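PDB 5SWV: pentafunctional AROM polypeptide from Schizosaccharomyces pombe, which probably catalyses, through the two enzyme units in this fragment, dehydration of 3-dehydroquinate and reduction of the resulting 3-dehydroshikimate to shikimate. Local coordinates for residues D289-V294 with L314-F319; L15-P20 with P223-K228; D372-V377 with S436-S441. All coordinates share one frame; numbering follows the deposited sequence.

In the fold
Following the chain from the N terminus, contact 2 comes first: it joins the end of strand 13-17 to the loop after strand 218-220, so about two hundred residues of the dehydroquinase barrel lie inside its loop. Contact 1 opens later and closes only 19 residues, bringing together two loops of the shikimate dehydrogenase substrate-binding domain. Contact 3 comes last, setting the start of strand 374-378 beside the run into strand 440-445 in the six-stranded parallel sheet. The three follow in series; none nests in or crosses another. Their centres stand 40 to 47 Å apart, and contacts 1 and 2 lie on opposite sides of the chain's centre.

Contact 1: D289-V294 with L314-F319; sequences DTVDEV and LSVMKF
Val291 leans on Ser315, and its CG2 methyl does most of the touching. That methyl is swung anti to the backbone N, with CG1 taking the position between N and the carbonyl carbon (chi1 74°). CG2 therefore comes within 3.6 Å of Ser315 OG and, a little deeper, within 4.4 Å of Val316 CB. The serine hydroxyl likewise sits between its own backbone N and carbonyl carbon, a rotamer that puts OG beside the valine. Further along, the Phe319 ring offers its outer carbons: CE2 lies 3.9 Å from Val291 O, approached obliquely, and 4.5 Å from Val294 CG2. Val291 O is also the acceptor for Val294 N, the i to i+3 bond of the short 3-10 segment.

Both pieces belong to the substrate-binding domain of the shikimate dehydrogenase. Residues 289-294 link edge strand 282-285 to helix 295-298, while 314-319 run from strand 303-308 toward strand 322-323. Gln295 and Leu298 of that helix pack on Phe319 as well.

Toward Lys318 the contact turns polar. Asp292 OD1 meets the edge of the Phe319 ring near its plane, 3.9 Å from CZ, with carboxylate and ring planes 85° apart. Lys318 crosses the aspartate at about a right angle, and its CE is 4.1 Å from the same OD1. Lys318 CD lies over one ring face, offset toward its rim; bends beyond it at chi3 and chi4 curl the amine back to a weak bond with Ser315 O, which leaves NZ 5.2 Å from Asp292 OD1, probably a modest electrostatic attraction rather than an ion pair.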
ATOM      1  N   ASP A 289      20.001  11.283 -26.195  1.00 48.95           N
ATOM      2  CA  ASP A 289      19.583  11.600 -27.564  1.00 49.37           C
ATOM      3  C   ASP A 289      18.947  10.409 -28.265  1.00 48.09           C
ATOM      4  O   ASP A 289      18.026  10.575 -29.073  1.00 47.20           O
ATOM      5  CB  ASP A 289      20.781  12.120 -28.383  1.00 50.33           C
ATOM      6  CG  ASP A 289      21.191  13.540 -27.997  1.00 51.07           C
ATOM      7  OD1 ASP A 289      20.354  14.314 -27.483  1.00 51.50           O
ATOM      8  OD2 ASP A 289      22.361  13.889 -28.221  1.00 51.52           O
ATOM      9  N   THR A 290      19.468   9.224 -27.971  1.00 47.93           N
ATOM     10  CA  THR A 290      18.855   7.973 -28.379  1.00 48.25           C
ATOM     11  C   THR A 290      18.446   7.193 -27.140  1.00 48.13           C
ATOM     12  O   THR A 290      18.927   7.444 -26.036  1.00 49.31           O
ATOM     13  CB  THR A 290      19.786   7.096 -29.270  1.00 48.34           C
ATOM     14  OG1 THR A 290      20.788   6.445 -28.474  1.00 49.11           O
ATOM     15  CG2 THR A 290      20.461   7.929 -30.355  1.00 48.25           C
ATOM     16  N   VAL A 291      17.554   6.236 -27.347  1.00 47.91           N
ATOM     17  CA  VAL A 291      17.180   5.274 -26.315  1.00 47.08           C
ATOM     18  C   VAL A 291      18.290   4.256 -26.021  1.00 47.22           C
ATOM     19  O   VAL A 291      18.323   3.671 -24.943  1.00 45.81           O
ATOM     20  CB  VAL A 291      15.885   4.526 -26.713  1.00 46.56           C
ATOM     21  CG1 VAL A 291      16.146   3.494 -27.813  1.00 47.12           C
ATOM     22  CG2 VAL A 291      15.234   3.885 -25.494  1.00 46.03           C
ATOM     23  N   ASP A 292      19.184   4.032 -26.978  1.00 48.77           N
ATOM     24  CA  ASP A 292      20.168   2.949 -26.859  1.00 50.25           C
ATOM     25  C   ASP A 292      21.269   3.255 -25.879  1.00 49.21           C
ATOM     26  O   ASP A 292      21.908   2.340 -25.366  1.00 48.61           O
ATOM     27  CB  ASP A 292      20.753   2.614 -28.218  1.00 52.05           C
ATOM     28  CG  ASP A 292      19.711   2.079 -29.144  1.00 54.02           C
ATOM     29  OD1 ASP A 292      19.343   0.895 -28.953  1.00 56.37           O
ATOM     30  OD2 ASP A 292      19.219   2.862 -29.998  1.00 54.74           O
ATOM     31  N   GLU A 293      21.455   4.545 -25.614  1.00 49.13           N
ATOM     32  CA  GLU A 293      22.421   5.022 -24.645  1.00 49.17           C
ATOM     33  C   GLU A 293      22.052   4.696 -23.192  1.00 48.57           C
ATOM     34  O   GLU A 293      22.918   4.788 -22.324  1.00 49.09           O
ATOM     35  CB  GLU A 293      22.634   6.535 -24.815  1.00 50.38           C
ATOM     36  CG  GLU A 293      23.308   6.930 -26.130  1.00 51.02           C
ATOM     37  CD  GLU A 293      23.185   8.420 -26.437  1.00 51.96           C
ATOM     38  OE1 GLU A 293      24.121   9.175 -26.127  1.00 52.00           O
ATOM     39  OE2 GLU A 293      22.152   8.849 -26.988  1.00 53.23           O
ATOM     40  N   VAL A 294      20.804   4.303 -22.917  1.00 47.82           N
ATOM     41  CA  VAL A 294      20.396   3.945 -21.547  1.00 47.87           C
ATOM     42  C   VAL A 294      20.780   2.511 -21.161  1.00 48.41           C
ATOM     43  O   VAL A 294      20.695   2.146 -19.994  1.00 47.39           O
ATOM     44  CB  VAL A 294      18.875   4.157 -21.279  1.00 47.82           C
ATOM     45  CG1 VAL A 294      18.377   5.484 -21.859  1.00 46.79           C
ATOM     46  CG2 VAL A 294      18.033   2.982 -21.783  1.00 48.30           C
ATOM     47  N   LEU A 314       7.798   3.524 -25.339  1.00 34.54           N
ATOM     48  CA  LEU A 314       7.597   2.371 -26.218  1.00 34.95           C
ATOM     49  C   LEU A 314       8.911   1.734 -26.665  1.00 34.79           C
ATOM     50  O   LEU A 314       9.040   0.509 -26.667  1.00 33.83           O
ATOM     51  CB  LEU A 314       6.743   2.752 -27.439  1.00 35.76           C
ATOM     52  CG  LEU A 314       5.268   3.094 -27.157  1.00 35.97           C
ATOM     53  CD1 LEU A 314       5.064   4.578 -26.846  1.00 36.13           C
ATOM     54  CD2 LEU A 314       4.400   2.701 -28.329  1.00 36.18           C
ATOM     55  N   SER A 315       9.881   2.565 -27.034  1.00 35.11           N
ATOM     56  CA  SER A 315      11.144   2.068 -27.586  1.00 35.48           C
ATOM     57  C   SER A 315      12.036   1.388 -26.557  1.00 35.71           C
ATOM     58  O   SER A 315      12.941   0.660 -26.928  1.00 36.14           O
ATOM     59  CB  SER A 315      11.914   3.187 -28.280  1.00 35.14           C
ATOM     60  OG  SER A 315      12.178   4.233 -27.379  1.00 34.68           O
ATOM     61  N   VAL A 316      11.779   1.617 -25.278  1.00 36.44           N
ATOM     62  CA  VAL A 316      12.559   0.993 -24.217  1.00 37.59           C
ATOM     63  C   VAL A 316      12.171  -0.468 -24.004  1.00 38.34           C
ATOM     64  O   VAL A 316      12.979  -1.252 -23.514  1.00 39.04           O
ATOM     65  CB  VAL A 316      12.435   1.789 -22.887  1.00 37.44           C
ATOM     66  CG1 VAL A 316      11.146   1.461 -22.135  1.00 37.05           C
ATOM     67  CG2 VAL A 316      13.646   1.556 -22.007  1.00 38.05           C
ATOM     68  N   MET A 317      10.942  -0.821 -24.365  1.00 39.23           N
ATOM     69  CA  MET A 317      10.401  -2.177 -24.139  1.00 40.35           C
ATOM     70  C   MET A 317      11.239  -3.293 -24.764  1.00 40.82           C
ATOM     71  O   MET A 317      11.262  -4.406 -24.253  1.00 39.93           O
ATOM     72  CB  MET A 317       8.958  -2.261 -24.641  1.00 40.85           C
ATOM     73  CG  MET A 317       8.015  -1.430 -23.799  1.00 41.51           C
ATOM     74  SD  MET A 317       6.379  -1.218 -24.504  1.00 42.84           S
ATOM     75  CE  MET A 317       5.720  -2.867 -24.249  1.00 42.26           C
ATOM     76  N   LYS A 318      11.880  -2.977 -25.885  1.00 42.28           N
ATOM     77  CA  LYS A 318      13.045  -3.699 -26.419  1.00 44.27           C
ATOM     78  C   LYS A 318      13.901  -4.433 -25.361  1.00 44.12           C
ATOM     79  O   LYS A 318      14.150  -5.638 -25.483  1.00 46.11           O
ATOM     80  CB  LYS A 318      13.946  -2.686 -27.142  1.00 46.60           C
ATOM     81  CG  LYS A 318      14.603  -3.181 -28.415  1.00 49.09           C
ATOM     82  CD  LYS A 318      15.836  -2.344 -28.809  1.00 51.75           C
ATOM     83  CE  LYS A 318      15.583  -0.838 -28.918  1.00 53.01           C
ATOM     84  NZ  LYS A 318      14.401  -0.493 -29.775  1.00 53.59           N
ATOM     85  N   PHE A 319      14.325  -3.699 -24.327  1.00 41.30           N
ATOM     86  CA  PHE A 319      15.289  -4.190 -23.347  1.00 40.62           C
ATOM     87  C   PHE A 319      14.698  -4.946 -22.175  1.00 40.15           C
ATOM     88  O   PHE A 319      15.448  -5.373 -21.286  1.00 41.19           O
ATOM     89  CB  PHE A 319      16.086  -3.024 -22.747  1.00 40.63           C
ATOM     90  CG  PHE A 319      16.828  -2.209 -23.751  1.00 40.70           C
ATOM     91  CD1 PHE A 319      17.872  -2.767 -24.476  1.00 41.40           C
ATOM     92  CD2 PHE A 319      16.506  -0.873 -23.958  1.00 40.79           C
ATOM     93  CE1 PHE A 319      18.573  -2.012 -25.403  1.00 42.10           C
ATOM     94  CE2 PHE A 319      17.200  -0.111 -24.884  1.00 41.61           C
ATOM     95  CZ  PHE A 319      18.235  -0.680 -25.609  1.00 42.29           C
TER

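Contact 2: L15-P20 with P223-K228; sequences LTLNYP and PLLPSK
Past the end of strand 13-17 the backbone swings close to the loop 223-228, nearest at Tyr19 and Pro226, whose CA atoms are 6.6 Å apart, yet no backbone hydrogen bond joins the two. Leu225 packs between them. Its CD1 meets Leu15 CD1 tip to tip at 3.9 Å, while CD2 sits against Leu17 CD1, also at 3.9 Å, and beside the CE2 side of the Tyr19 ring. Pro226 CD lies over one face of that ring, offset toward its rim. Asn18 slides past the proline with its CG between the backbone N and the carbonyl carbon (chi1 63°), and ND2 reaches Ser227 O at 3.0 Å. The bond is fairly straight (164°) and close to the amide plane, but it arrives from above the carbonyl plane. Water 1 also donates to Ser227 O, at 2.9 Å, and bonds Thr16 OG1, which Gln233 and Val220 O engage too. In this TIM barrel the loop lies at the C-terminal strand ends, the active-site side in type I dehydroquinases. With an amide and a water both bonded to Ser227 O and Leu225 packed on Leu15, Leu17 and Tyr19, the loop is probably held by polar and apolar contacts together.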
ATOM      1  N   LEU A  15       2.811  -2.376  11.398  1.00 31.79           N
ATOM      2  CA  LEU A  15       2.627  -1.338  12.396  1.00 31.60           C
ATOM      3  C   LEU A  15       1.898  -1.892  13.609  1.00 31.44           C
ATOM      4  O   LEU A  15       0.884  -2.557  13.463  1.00 30.88           O
ATOM      5  CB  LEU A  15       1.817  -0.166  11.818  1.00 31.43           C
ATOM      6  CG  LEU A  15       1.746   1.074  12.712  1.00 31.57           C
ATOM      7  CD1 LEU A  15       3.088   1.798  12.721  1.00 31.98           C
ATOM      8  CD2 LEU A  15       0.641   2.013  12.286  1.00 31.60           C
ATOM      9  N   THR A  16       2.407  -1.582  14.802  1.00 31.67           N
ATOM     10  CA  THR A  16       1.737  -1.934  16.054  1.00 31.81           C
ATOM     11  C   THR A  16       0.803  -0.796  16.475  1.00 32.21           C
ATOM     12  O   THR A  16       1.176   0.071  17.258  1.00 32.10           O
ATOM     13  CB  THR A  16       2.763  -2.248  17.155  1.00 31.85           C
ATOM     14  OG1 THR A  16       3.676  -1.144  17.309  1.00 31.74           O
ATOM     15  CG2 THR A  16       3.548  -3.497  16.791  1.00 31.71           C
ATOM     16  N   LEU A  17      -0.418  -0.801  15.936  1.00 32.90           N
ATOM     17  CA  LEU A  17      -1.368   0.290  16.175  1.00 33.51           C
ATOM     18  C   LEU A  17      -1.995   0.152  17.557  1.00 33.94           C
ATOM     19  O   LEU A  17      -2.749  -0.781  17.819  1.00 33.98           O
ATOM     20  CB  LEU A  17      -2.448   0.306  15.107  1.00 33.77           C
ATOM     21  CG  LEU A  17      -3.227   1.602  14.977  1.00 34.18           C
ATOM     22  CD1 LEU A  17      -2.314   2.737  14.534  1.00 34.67           C
ATOM     23  CD2 LEU A  17      -4.343   1.397  13.972  1.00 34.21           C
ATOM     24  N   ASN A  18      -1.672   1.092  18.437  1.00 34.55           N
ATOM     25  CA  ASN A  18      -1.992   0.976  19.845  1.00 34.63           C
ATOM     26  C   ASN A  18      -2.578   2.255  20.418  1.00 34.89           C
ATOM     27  O   ASN A  18      -2.337   2.603  21.579  1.00 35.29           O
ATOM     28  CB  ASN A  18      -0.745   0.534  20.606  1.00 35.03           C
ATOM     29  CG  ASN A  18       0.395   1.535  20.524  1.00 35.32           C
ATOM     30  OD1 ASN A  18       0.429   2.401  19.648  1.00 35.40           O
ATOM     31  ND2 ASN A  18       1.341   1.414  21.448  1.00 35.67           N
ATOM     32  N   TYR A  19      -3.364   2.948  19.600  1.00 34.96           N
ATOM     33  CA  TYR A  19      -4.214   4.013  20.100  1.00 35.50           C
ATOM     34  C   TYR A  19      -5.320   3.387  20.939  1.00 35.27           C
ATOM     35  O   TYR A  19      -5.668   2.232  20.720  1.00 36.00           O
ATOM     36  CB  TYR A  19      -4.872   4.756  18.952  1.00 35.84           C
ATOM     37  CG  TYR A  19      -3.979   5.672  18.154  1.00 36.50           C
ATOM     38  CD1 TYR A  19      -3.682   6.951  18.617  1.00 36.86           C
ATOM     39  CD2 TYR A  19      -3.482   5.293  16.903  1.00 36.31           C
ATOM     40  CE1 TYR A  19      -2.906   7.820  17.869  1.00 36.98           C
ATOM     41  CE2 TYR A  19      -2.696   6.157  16.153  1.00 36.30           C
ATOM     42  CZ  TYR A  19      -2.417   7.419  16.644  1.00 36.91           C
ATOM     43  OH  TYR A  19      -1.643   8.296  15.930  1.00 37.93           O
ATOM     44  N   PRO A  20      -5.902   4.144  21.871  1.00 35.58           N
ATOM     45  CA  PRO A  20      -7.114   3.685  22.544  1.00 35.84           C
ATOM     46  C   PRO A  20      -8.355   3.656  21.671  1.00 35.98           C
ATOM     47  O   PRO A  20      -9.292   2.947  22.008  1.00 36.29           O
ATOM     48  CB  PRO A  20      -7.329   4.713  23.655  1.00 36.31           C
ATOM     49  CG  PRO A  20      -6.150   5.607  23.637  1.00 36.01           C
ATOM     50  CD  PRO A  20      -5.527   5.496  22.299  1.00 36.09           C
ATOM     51  N   PRO A 223       6.471   7.835  15.328  1.00 40.32           N
ATOM     52  CA  PRO A 223       6.518   8.867  16.405  1.00 40.55           C
ATOM     53  C   PRO A 223       5.174   9.438  16.905  1.00 40.71           C
ATOM     54  O   PRO A 223       5.080   9.898  18.054  1.00 40.73           O
ATOM     55  CB  PRO A 223       7.360   9.981  15.772  1.00 40.38           C
ATOM     56  CG  PRO A 223       8.263   9.267  14.819  1.00 40.29           C
ATOM     57  CD  PRO A 223       7.461   8.125  14.264  1.00 40.39           C
ATOM     58  N   LEU A 224       4.175   9.420  16.030  1.00 40.45           N
ATOM     59  CA  LEU A 224       2.815   9.849  16.331  1.00 41.30           C
ATOM     60  C   LEU A 224       1.975   8.863  17.158  1.00 41.46           C
ATOM     61  O   LEU A 224       0.953   9.260  17.727  1.00 43.37           O
ATOM     62  CB  LEU A 224       2.076  10.182  15.027  1.00 41.77           C
ATOM     63  CG  LEU A 224       2.706  11.303  14.172  1.00 42.59           C
ATOM     64  CD1 LEU A 224       1.871  11.592  12.932  1.00 42.07           C
ATOM     65  CD2 LEU A 224       2.947  12.588  14.973  1.00 43.03           C
ATOM     66  N   LEU A 225       2.381   7.599  17.237  1.00 40.44           N
ATOM     67  CA  LEU A 225       1.679   6.646  18.083  1.00 40.14           C
ATOM     68  C   LEU A 225       2.026   6.975  19.521  1.00 40.63           C
ATOM     69  O   LEU A 225       3.085   7.536  19.773  1.00 41.78           O
ATOM     70  CB  LEU A 225       2.079   5.218  17.752  1.00 39.91           C
ATOM     71  CG  LEU A 225       1.854   4.767  16.311  1.00 39.54           C
ATOM     72  CD1 LEU A 225       2.050   3.263  16.214  1.00 39.45           C
ATOM     73  CD2 LEU A 225       0.471   5.142  15.817  1.00 39.82           C
ATOM     74  N   PRO A 226       1.128   6.654  20.470  1.00 40.55           N
ATOM     75  CA  PRO A 226       1.357   7.123  21.832  1.00 40.57           C
ATOM     76  C   PRO A 226       2.548   6.479  22.542  1.00 40.66           C
ATOM     77  O   PRO A 226       3.114   7.101  23.436  1.00 41.68           O
ATOM     78  CB  PRO A 226       0.042   6.805  22.544  1.00 40.21           C
ATOM     79  CG  PRO A 226      -0.527   5.679  21.780  1.00 40.58           C
ATOM     80  CD  PRO A 226      -0.142   5.920  20.354  1.00 40.51           C
ATOM     81  N   SER A 227       2.938   5.270  22.147  1.00 39.96           N
ATOM     82  CA  SER A 227       4.033   4.562  22.828  1.00 39.67           C
ATOM     83  C   SER A 227       4.542   3.407  21.987  1.00 39.47           C
ATOM     84  O   SER A 227       3.873   2.999  21.033  1.00 39.56           O
ATOM     85  CB  SER A 227       3.573   4.029  24.201  1.00 39.11           C
ATOM     86  OG  SER A 227       2.367   3.286  24.116  1.00 37.98           O
ATOM     87  N   LYS A 228       5.721   2.893  22.341  1.00 38.99           N
ATOM     88  CA  LYS A 228       6.221   1.656  21.756  1.00 38.60           C
ATOM     89  C   LYS A 228       5.424   0.513  22.321  1.00 38.25           C
ATOM     90  O   LYS A 228       5.025   0.539  23.487  1.00 39.16           O
ATOM     91  CB  LYS A 228       7.683   1.416  22.093  1.00 39.54           C
ATOM     92  CG  LYS A 228       8.626   2.445  21.506  1.00 40.64           C
ATOM     93  CD  LYS A 228      10.049   2.233  21.987  1.00 41.50           C
ATOM     94  CE  LYS A 228      10.888   3.453  21.666  1.00 42.38           C
ATOM     95  NZ  LYS A 228      12.305   3.189  22.016  1.00 43.77           N
TER
HETATM   96  O   HOH W   1       3.362   1.424  18.661  1.00 22.94           O

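Contact 3: D372-V377 with S436-S441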
ATOM      1  N   ASP A 372     -21.026   0.097  -8.832  1.00 55.78           N
ATOM      2  CA  ASP A 372     -22.317   0.374  -9.446  1.00 54.58           C
ATOM      3  C   ASP A 372     -22.671   1.857  -9.479  1.00 51.72           C
ATOM      4  O   ASP A 372     -23.776   2.232  -9.121  1.00 53.06           O
ATOM      5  CB  ASP A 372     -23.421  -0.451  -8.763  1.00 56.27           C
ATOM      6  CG  ASP A 372     -23.267  -1.950  -8.993  1.00 58.55           C
ATOM      7  OD1 ASP A 372     -22.720  -2.374 -10.042  1.00 58.34           O
ATOM      8  OD2 ASP A 372     -23.734  -2.711  -8.120  1.00 61.42           O
ATOM      9  N   THR A 373     -21.722   2.691  -9.895  1.00 47.95           N
ATOM     10  CA  THR A 373     -21.947   4.136 -10.073  1.00 45.57           C
ATOM     11  C   THR A 373     -21.693   4.504 -11.521  1.00 43.19           C
ATOM     12  O   THR A 373     -21.299   3.664 -12.313  1.00 42.80           O
ATOM     13  CB  THR A 373     -21.004   4.974  -9.190  1.00 45.53           C
ATOM     14  OG1 THR A 373     -19.639   4.576  -9.416  1.00 44.96           O
ATOM     15  CG2 THR A 373     -21.356   4.792  -7.744  1.00 45.79           C
ATOM     16  N   ASN A 374     -21.924   5.763 -11.861  1.00 41.25           N
ATOM     17  CA  ASN A 374     -21.674   6.245 -13.199  1.00 40.68           C
ATOM     18  C   ASN A 374     -20.483   7.168 -13.231  1.00 39.88           C
ATOM     19  O   ASN A 374     -20.330   8.010 -12.347  1.00 40.45           O
ATOM     20  CB  ASN A 374     -22.889   6.992 -13.710  1.00 41.34           C
ATOM     21  CG  ASN A 374     -24.150   6.165 -13.622  1.00 41.54           C
ATOM     22  OD1 ASN A 374     -24.169   4.970 -13.947  1.00 42.26           O
ATOM     23  ND2 ASN A 374     -25.206   6.788 -13.167  1.00 41.28           N
ATOM     24  N   GLY A 375     -19.658   7.020 -14.268  1.00 38.48           N
ATOM     25  CA  GLY A 375     -18.481   7.851 -14.460  1.00 37.65           C
ATOM     26  C   GLY A 375     -18.456   8.533 -15.810  1.00 36.77           C
ATOM     27  O   GLY A 375     -19.246   8.211 -16.688  1.00 37.14           O
ATOM     28  N   LEU A 376     -17.538   9.480 -15.966  1.00 35.58           N
ATOM     29  CA  LEU A 376     -17.318  10.156 -17.224  1.00 35.14           C
ATOM     30  C   LEU A 376     -15.833  10.351 -17.444  1.00 35.01           C
ATOM     31  O   LEU A 376     -15.130  10.840 -16.564  1.00 35.10           O
ATOM     32  CB  LEU A 376     -17.994  11.520 -17.231  1.00 35.59           C
ATOM     33  CG  LEU A 376     -17.653  12.420 -18.428  1.00 35.24           C
ATOM     34  CD1 LEU A 376     -18.305  11.859 -19.674  1.00 35.42           C
ATOM     35  CD2 LEU A 376     -18.078  13.852 -18.161  1.00 35.41           C
ATOM     36  N   VAL A 377     -15.373   9.993 -18.639  1.00 34.51           N
ATOM     37  CA  VAL A 377     -14.017  10.247 -19.081  1.00 33.46           C
ATOM     38  C   VAL A 377     -14.143  11.168 -20.286  1.00 33.53           C
ATOM     39  O   VAL A 377     -14.979  10.936 -21.172  1.00 33.33           O
ATOM     40  CB  VAL A 377     -13.322   8.935 -19.486  1.00 33.64           C
ATOM     41  CG1 VAL A 377     -11.944   9.200 -20.101  1.00 33.75           C
ATOM     42  CG2 VAL A 377     -13.224   7.982 -18.294  1.00 33.40           C
ATOM     43  N   SER A 436     -30.158  13.193 -18.704  1.00 81.05           N
ATOM     44  CA  SER A 436     -30.802  14.029 -17.677  1.00 80.98           C
ATOM     45  C   SER A 436     -30.833  13.344 -16.308  1.00 79.18           C
ATOM     46  O   SER A 436     -30.529  13.971 -15.287  1.00 77.97           O
ATOM     47  CB  SER A 436     -32.228  14.402 -18.107  1.00 81.92           C
ATOM     48  OG  SER A 436     -32.964  13.254 -18.498  1.00 81.75           O
ATOM     49  N   SER A 437     -31.167  12.052 -16.315  1.00 76.85           N
ATOM     50  CA  SER A 437     -31.216  11.236 -15.100  1.00 75.42           C
ATOM     51  C   SER A 437     -29.880  10.544 -14.737  1.00 72.03           C
ATOM     52  O   SER A 437     -29.871   9.648 -13.884  1.00 72.90           O
ATOM     53  CB  SER A 437     -32.328  10.185 -15.243  1.00 75.90           C
ATOM     54  OG  SER A 437     -32.033   9.287 -16.302  1.00 76.58           O
ATOM     55  N   VAL A 438     -28.764  10.965 -15.345  1.00 67.23           N
ATOM     56  CA  VAL A 438     -27.443  10.381 -15.054  1.00 63.45           C
ATOM     57  C   VAL A 438     -26.681  11.172 -13.982  1.00 58.69           C
ATOM     58  O   VAL A 438     -26.099  12.233 -14.254  1.00 57.96           O
ATOM     59  CB  VAL A 438     -26.582  10.243 -16.325  1.00 64.01           C
ATOM     60  CG1 VAL A 438     -25.201   9.682 -15.989  1.00 63.91           C
ATOM     61  CG2 VAL A 438     -27.276   9.331 -17.321  1.00 64.29           C
ATOM     62  N   THR A 439     -26.694  10.625 -12.772  1.00 54.37           N
ATOM     63  CA  THR A 439     -25.967  11.178 -11.636  1.00 52.02           C
ATOM     64  C   THR A 439     -24.560  10.581 -11.594  1.00 49.25           C
ATOM     65  O   THR A 439     -24.397   9.373 -11.447  1.00 48.04           O
ATOM     66  CB  THR A 439     -26.719  10.863 -10.333  1.00 51.46           C
ATOM     67  OG1 THR A 439     -28.084  11.269 -10.486  1.00 51.85           O
ATOM     68  CG2 THR A 439     -26.090  11.576  -9.131  1.00 50.91           C
ATOM     69  N   LEU A 440     -23.552  11.436 -11.725  1.00 47.57           N
ATOM     70  CA  LEU A 440     -22.152  10.994 -11.796  1.00 46.19           C
ATOM     71  C   LEU A 440     -21.495  10.976 -10.420  1.00 44.38           C
ATOM     72  O   LEU A 440     -21.775  11.832  -9.580  1.00 44.32           O
ATOM     73  CB  LEU A 440     -21.357  11.919 -12.712  1.00 46.28           C
ATOM     74  CG  LEU A 440     -21.857  12.020 -14.151  1.00 46.75           C
ATOM     75  CD1 LEU A 440     -21.230  13.212 -14.848  1.00 46.71           C
ATOM     76  CD2 LEU A 440     -21.556  10.723 -14.894  1.00 47.16           C
ATOM     77  N   SER A 441     -20.628   9.991 -10.206  1.00 42.14           N
ATOM     78  CA  SER A 441     -19.820   9.889  -8.993  1.00 40.84           C
ATOM     79  C   SER A 441     -18.316  10.145  -9.217  1.00 39.42           C
ATOM     80  O   SER A 441     -17.579  10.327  -8.245  1.00 39.52           O
ATOM     81  CB  SER A 441     -20.018   8.506  -8.368  1.00 41.01           C
ATOM     82  OG  SER A 441     -21.353   8.347  -7.923  1.00 41.19           O
TER
HETATM   83  O   HOH W   2     -23.191   7.524  -9.722  1.00 31.57           O
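This is a meeting of two strand beginnings in a parallel sheet, made by one backbone bond, a side-chain amide and a bridging water. The sheet is that of a Rossmann-like domain, with strand order 3-2-1-4-5-6, consistent with the nucleotide-binding half of a shikimate dehydrogenase. Strand 374-378 is the first in sequence and 440-445 the fourth; they are neighbours at its middle, where the sheet crosses over between its halves. The pieces that touch have not yet come into line, their end-to-end directions differing by 96°; the second turns a corner at Ser441.

The backbone bond runs from Ser441 N to Asn374 O, 2.9 Å long and nearly straight at 177°. Two residues earlier, at Thr439, the Asn374 side chain supplies the second hold. With CG anti to its own carbonyl carbon, the amide reaches toward Thr439 and ND2 donates to Thr439 O at 3.2 Å. ND2 comes from above the carbonyl plane, and Thr439 O is tilted from the asparagine's amide plane. Val438 CG1 passes obliquely beside the same nitrogen.

Apolar contact continues inward. Leu440 CD2 lies 4.1 Å from Asn374 CB and 4.3 Å from Leu376 CB, and it brushes the backbone of Gly375. Leu376 in turn packs on Tyr400 and Leu402 of strand 398-403. At the outer end Thr373 turns its CG2 methyl to Ser441 OG, 3.6 Å away, while Thr373 OG1 bonds Leu370 O.

Water 2 bridges the two segments: it accepts from Asn374 N at 3.0 Å, donates to Thr439 O at 2.8 Å, and bonds Ser441 OG at 2.7 Å.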